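Local coordinates for protein 3-chlorocatechol 1,2-dioxygenase (Rhodococcus opacus, PDB 2BOY) that probably cleaves catechols, notably 3-chlorocatechol, by intradiol ring opening at a non-haem ferric iron, a step in breaking down chlorinated aromatic compounds, at residues Gly76-Pro81 against Gly131-Ile136; Gly107-Val110 against Pro116-Asp119. One frame throughout, in Å; residues are numbered along the deposited sequence.

In the fold
Both contacts fall within the iron-binding dioxygenase part of the chain, but they serve different places in it. Contact 1 joins two loops at the metal: residues 131-136 bring an iron ligand, Tyr-133, and from residues 76-81 Gly-76, Pro-77 and Tyr-78 line the pocket in which benzhydroxamic acid is bound. Contact 2 lies away from that site, where Pro-116 and Leu-117 fold back on the end of strand 102-110. Their centres are 26 Å apart and their nearest atoms about 15 Å, so the two do not touch. In sequence, residues 107-119 fall between the two loops of contact 1; after them the chain runs through strand 121-125 and reaches Tyr-133.

Contact 1 (Gly76-Pro81 against Gly131-Ile136); sequences GPYFIP and GEYSFI. With FE (Fe (III) ion), chain I; BHO (benzhydroxamic acid), chain J.
Tyr-78 and Tyr-133 meet beside the ferric iron, with Tyr-78 CD2 3.6 Å from Tyr-133 CD1 and the ring planes inclined at 59°, neither stacked nor edge-to-face. Tyr-133 OH binds the metal at 1.9 Å, alongside His-191, His-193 and benzhydroxamic acid. Tyr-78 borders the bound benzhydroxamic acid too, its CD2 lying 3.1 Å from the ligand atom O2. Pro-77 CD packs 3.6 Å from ligand atom C1, and Pro-77 CG lies over one face of the Tyr-78 ring. On the opposite face Ile-136 CG2 makes a CH-pi contact, 3.9 Å from the ring centroid, while Tyr-78 OH is hydrogen-bonded to Tyr-167 OH. With an alanine in place of Tyr-78, Ile-136 would probably lose its aromatic platform, Tyr-167 its hydroxyl partner, and the iron-bound Tyr-133 ring a lateral support. Farther from the metal, chi1 of -56° leaves Ile-80 CG2 anti to the backbone N and puts that methyl over a face of Phe-135, 3.9 Å from the ring centroid. Arg-146 of strand 146-150 touches Ile-80, Tyr-133, Phe-135 and Ile-136, and helix 47-54 meets residues 76-81 through Asp-52 on Pro-77 and Leu-49 on Tyr-78.

Contact 2 (Gly107-Val110 against Pro116-Asp119); sequences GEVV and PLAD
Val-109 O accepts a hydrogen bond from Leu-117 N at 2.9 Å, the one hydrogen bond that joins the two segments. It is nearly straight at the hydrogen, 165°, although the donor is tilted 26° from the plane of the carbonyl. Pro-116 CA and Leu-117 CB lie at van der Waals distance from the same oxygen, at 3.7 and 3.8 Å. Next to the bond, Val-110 and Pro-116 form a single beta bridge, their CA atoms 4.2 Å apart. The bond from CA to CB points away from the strand in Pro-116 and toward it in Leu-117. Leu-117 CG stands anti to its own carbonyl carbon (chi1 -75°), which carries the branch to the carbonyl of Val-110, the last residue of the strand, where CD1 comes 3.6 Å from Val-110 O. The same methyl makes a looser apolar contact with Val-109 CG1 at 4.4 Å. Tyr-201 and Asp-111 also touch the leucine, while Thr-151, Phe-249 and Leu-251 pack on Val-109.

The pairing goes no further, because the segments diverge: Gly-107 CA and Asp-119 CA are already 12.9 Å apart. This is the route of a chain leaving one strand for another that is not its neighbour. Strand 102-110 is flanked by strands 156-162 and 241-250, whereas strand 121-125, into which residues 116-119 lead, pairs with strands 146-150 and 187-197 in the beta core of this transthyretin-clan domain. The connecting segment is tied along that path by partners outside the contact: hydrogen bonds link Thr-151 OG1 with Leu-117 O and Lys-198 NZ with Ala-118 O, and Asp-119 forms a salt bridge with Arg-150. On strand 102-110, backbone bonds join Val-109 to Gly-155 and Val-110 to Phe-249.

Contact 1 (Gly76-Pro81 against Gly131-Ile136)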
loop_
_atom_site.group_PDB
_atom_site.type_symbol
_atom_site.label_atom_id
_atom_site.label_comp_id
_atom_site.label_asym_id
_atom_site.label_seq_id
_atom_site.Cartn_x
_atom_site.Cartn_y
_atom_site.Cartn_z
ATOM N N GLY A 76 7.163 -13.806 9.512
ATOM C CA GLY A 76 5.948 -13.176 10.031
ATOM C C GLY A 76 6.301 -11.993 10.951
ATOM O O GLY A 76 7.494 -11.671 11.175
ATOM N N PRO A 77 5.288 -11.305 11.467
ATOM C CA PRO A 77 5.496 -10.026 12.163
ATOM C C PRO A 77 5.553 -10.091 13.679
ATOM O O PRO A 77 5.629 -9.021 14.317
ATOM C CB PRO A 77 4.238 -9.215 11.743
ATOM C CG PRO A 77 3.162 -10.271 11.759
ATOM C CD PRO A 77 3.848 -11.572 11.226
ATOM N N TYR A 78 5.523 -11.288 14.256
ATOM C CA TYR A 78 5.390 -11.419 15.691
ATOM C C TYR A 78 6.610 -11.922 16.439
ATOM O O TYR A 78 6.484 -12.290 17.619
ATOM C CB TYR A 78 4.183 -12.330 16.037
ATOM C CG TYR A 78 2.858 -11.757 15.574
ATOM C CD1 TYR A 78 2.689 -10.382 15.345
ATOM C CD2 TYR A 78 1.774 -12.594 15.396
ATOM C CE1 TYR A 78 1.417 -9.877 14.929
ATOM C CE2 TYR A 78 0.531 -12.108 14.979
ATOM C CZ TYR A 78 0.362 -10.769 14.761
ATOM O OH TYR A 78 -0.908 -10.362 14.352
ATOM N N PHE A 79 7.784 -11.921 15.805
ATOM C CA PHE A 79 8.995 -12.255 16.555
ATOM C C PHE A 79 9.274 -11.140 17.543
ATOM O O PHE A 79 9.076 -9.968 17.197
ATOM C CB PHE A 79 10.225 -12.345 15.622
ATOM C CG PHE A 79 11.522 -12.544 16.348
ATOM C CD1 PHE A 79 11.757 -13.716 17.082
ATOM C CD2 PHE A 79 12.535 -11.566 16.285
ATOM C CE1 PHE A 79 12.967 -13.893 17.752
ATOM C CE2 PHE A 79 13.774 -11.745 16.962
ATOM C CZ PHE A 79 13.986 -12.893 17.699
ATOM N N ILE A 80 9.749 -11.501 18.743
ATOM C CA ILE A 80 10.219 -10.548 19.733
ATOM C C ILE A 80 11.585 -10.990 20.287
ATOM O O ILE A 80 11.723 -12.114 20.845
ATOM C CB ILE A 80 9.172 -10.403 20.904
ATOM C CG1 ILE A 80 7.763 -9.993 20.371
ATOM C CG2 ILE A 80 9.720 -9.434 21.964
ATOM C CD1 ILE A 80 7.550 -8.453 20.053
ATOM N N PRO A 81 12.608 -10.148 20.133
ATOM C CA PRO A 81 13.952 -10.495 20.595
ATOM C C PRO A 81 14.007 -10.534 22.096
ATOM O O PRO A 81 13.122 -9.973 22.768
ATOM C CB PRO A 81 14.818 -9.315 20.081
ATOM C CG PRO A 81 13.837 -8.156 20.073
ATOM C CD PRO A 81 12.589 -8.816 19.485
ATOM N N GLY A 131 -4.557 -19.494 20.488
ATOM C CA GLY A 131 -4.117 -18.715 19.325
ATOM C C GLY A 131 -3.580 -17.300 19.594
ATOM O O GLY A 131 -3.543 -16.468 18.676
ATOM N N GLU A 132 -3.128 -17.022 20.811
ATOM C CA GLU A 132 -2.628 -15.683 21.143
ATOM C C GLU A 132 -1.115 -15.699 21.350
ATOM O O GLU A 132 -0.583 -16.632 21.935
ATOM C CB GLU A 132 -3.241 -15.179 22.457
ATOM C CG GLU A 132 -4.787 -15.072 22.467
ATOM C CD GLU A 132 -5.281 -14.030 21.474
ATOM O OE1 GLU A 132 -4.761 -12.900 21.490
ATOM O OE2 GLU A 132 -6.184 -14.336 20.659
ATOM N N TYR A 133 -0.451 -14.626 20.935
ATOM C CA TYR A 133 0.966 -14.462 21.193
ATOM C C TYR A 133 1.256 -13.488 22.321
ATOM O O TYR A 133 0.590 -12.467 22.427
ATOM C CB TYR A 133 1.625 -13.887 19.949
ATOM C CG TYR A 133 1.867 -14.893 18.825
ATOM C CD1 TYR A 133 0.919 -15.073 17.816
ATOM C CD2 TYR A 133 3.046 -15.648 18.779
ATOM C CE1 TYR A 133 1.158 -15.976 16.758
ATOM C CE2 TYR A 133 3.294 -16.558 17.689
ATOM C CZ TYR A 133 2.349 -16.687 16.706
ATOM O OH TYR A 133 2.560 -17.568 15.690
ATOM N N SER A 134 2.273 -13.770 23.125
ATOM C CA SER A 134 2.756 -12.794 24.084
ATOM C C SER A 134 3.283 -11.525 23.363
ATOM O O SER A 134 3.656 -11.572 22.151
ATOM C CB SER A 134 3.790 -13.398 25.079
ATOM O OG SER A 134 5.007 -13.767 24.434
ATOM N N PHE A 135 3.219 -10.407 24.086
ATOM C CA PHE A 135 3.457 -9.020 23.585
ATOM C C PHE A 135 2.408 -8.517 22.628
ATOM O O PHE A 135 1.817 -7.435 22.833
ATOM C CB PHE A 135 4.878 -8.803 22.971
ATOM C CG PHE A 135 6.001 -9.127 23.906
ATOM C CD1 PHE A 135 6.459 -8.181 24.808
ATOM C CD2 PHE A 135 6.617 -10.394 23.891
ATOM C CE1 PHE A 135 7.496 -8.466 25.713
ATOM C CE2 PHE A 135 7.654 -10.685 24.759
ATOM C CZ PHE A 135 8.098 -9.719 25.701
ATOM N N ILE A 136 2.176 -9.291 21.570
ATOM C CA ILE A 136 1.153 -9.010 20.612
ATOM C C ILE A 136 -0.206 -8.800 21.306
ATOM O O ILE A 136 -0.892 -7.781 21.088
ATOM C CB ILE A 136 1.066 -10.116 19.570
ATOM C CG1 ILE A 136 2.470 -10.477 19.012
ATOM C CG2 ILE A 136 0.105 -9.673 18.442
ATOM C CD1 ILE A 136 3.334 -9.261 18.675
HETATM FE FE FE I . 2.810 -17.282 13.804
HETATM C C1 BHO J . 2.111 -14.728 10.962
HETATM C C2 BHO J . 2.508 -14.606 9.545
HETATM C C3 BHO J . 1.871 -13.651 8.752
HETATM C C4 BHO J . 0.861 -12.854 9.316
HETATM C C5 BHO J . 0.493 -12.987 10.644
HETATM C C6 BHO J . 1.102 -13.929 11.474
HETATM C C BHO J . 2.799 -15.752 11.810
HETATM O O1 BHO J . 3.226 -16.708 11.250
HETATM N N BHO J . 2.934 -15.718 13.120
HETATM O O2 BHO J . 3.332 -14.732 13.760
#

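Contact 2 (Gly107-Val110 against Pro116-Asp119)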
loop_
_atom_site.group_PDB
_atom_site.type_symbol
_atom_site.label_atom_id
_atom_site.label_comp_id
_atom_site.label_asym_id
_atom_site.label_seq_id
_atom_site.Cartn_x
_atom_site.Cartn_y
_atom_site.Cartn_z
ATOM N N GLY A 107 14.410 -32.279 18.774
ATOM C CA GLY A 107 15.094 -31.618 17.676
ATOM C C GLY A 107 16.502 -32.144 17.456
ATOM O O GLY A 107 17.158 -32.652 18.382
ATOM N N GLU A 108 16.966 -32.032 16.216
ATOM C CA GLU A 108 18.356 -32.310 15.899
ATOM C C GLU A 108 18.741 -31.268 14.845
ATOM O O GLU A 108 17.917 -30.913 13.960
ATOM C CB GLU A 108 18.527 -33.750 15.329
ATOM C CG GLU A 108 20.009 -34.144 15.093
ATOM C CD GLU A 108 20.199 -35.473 14.362
ATOM O OE1 GLU A 108 19.320 -35.851 13.546
ATOM O OE2 GLU A 108 21.265 -36.110 14.571
ATOM N N VAL A 109 19.977 -30.793 14.928
ATOM C CA VAL A 109 20.528 -29.896 13.918
ATOM C C VAL A 109 21.838 -30.513 13.410
ATOM O O VAL A 109 22.719 -30.824 14.228
ATOM C CB VAL A 109 20.804 -28.452 14.427
ATOM C CG1 VAL A 109 21.240 -27.552 13.219
ATOM C CG2 VAL A 109 19.559 -27.811 15.190
ATOM N N VAL A 110 21.929 -30.687 12.086
ATOM C CA VAL A 110 23.132 -31.268 11.459
ATOM C C VAL A 110 23.723 -30.295 10.433
ATOM O O VAL A 110 23.053 -29.342 10.056
ATOM C CB VAL A 110 22.802 -32.591 10.779
ATOM C CG1 VAL A 110 22.299 -33.645 11.824
ATOM C CG2 VAL A 110 21.799 -32.399 9.559
ATOM N N PRO A 116 26.314 -33.852 13.369
ATOM C CA PRO A 116 25.682 -32.984 14.385
ATOM C C PRO A 116 26.397 -31.646 14.565
ATOM O O PRO A 116 27.636 -31.546 14.461
ATOM C CB PRO A 116 25.803 -33.789 15.685
ATOM C CG PRO A 116 26.097 -35.190 15.263
ATOM C CD PRO A 116 26.826 -35.107 13.943
ATOM N N LEU A 117 25.600 -30.606 14.809
ATOM C CA LEU A 117 26.126 -29.290 15.121
ATOM C C LEU A 117 25.768 -28.985 16.556
ATOM O O LEU A 117 24.579 -28.923 16.914
ATOM C CB LEU A 117 25.543 -28.215 14.179
ATOM C CG LEU A 117 26.110 -28.210 12.738
ATOM C CD1 LEU A 117 25.355 -27.243 11.816
ATOM C CD2 LEU A 117 27.628 -27.821 12.801
ATOM N N ALA A 118 26.788 -28.840 17.395
ATOM C CA ALA A 118 26.591 -28.477 18.804
ATOM C C ALA A 118 26.539 -26.955 18.987
ATOM O O ALA A 118 27.102 -26.217 18.191
ATOM C CB ALA A 118 27.727 -29.085 19.669
ATOM N N ASP A 119 25.889 -26.495 20.049
ATOM C CA ASP A 119 25.824 -25.083 20.415
ATOM C C ASP A 119 25.153 -24.220 19.344
ATOM O O ASP A 119 25.484 -23.050 19.189
ATOM C CB ASP A 119 27.239 -24.561 20.709
ATOM C CG ASP A 119 27.844 -25.239 21.939
ATOM O OD1 ASP A 119 27.199 -25.196 23.000
ATOM O OD2 ASP A 119 28.927 -25.861 21.913
#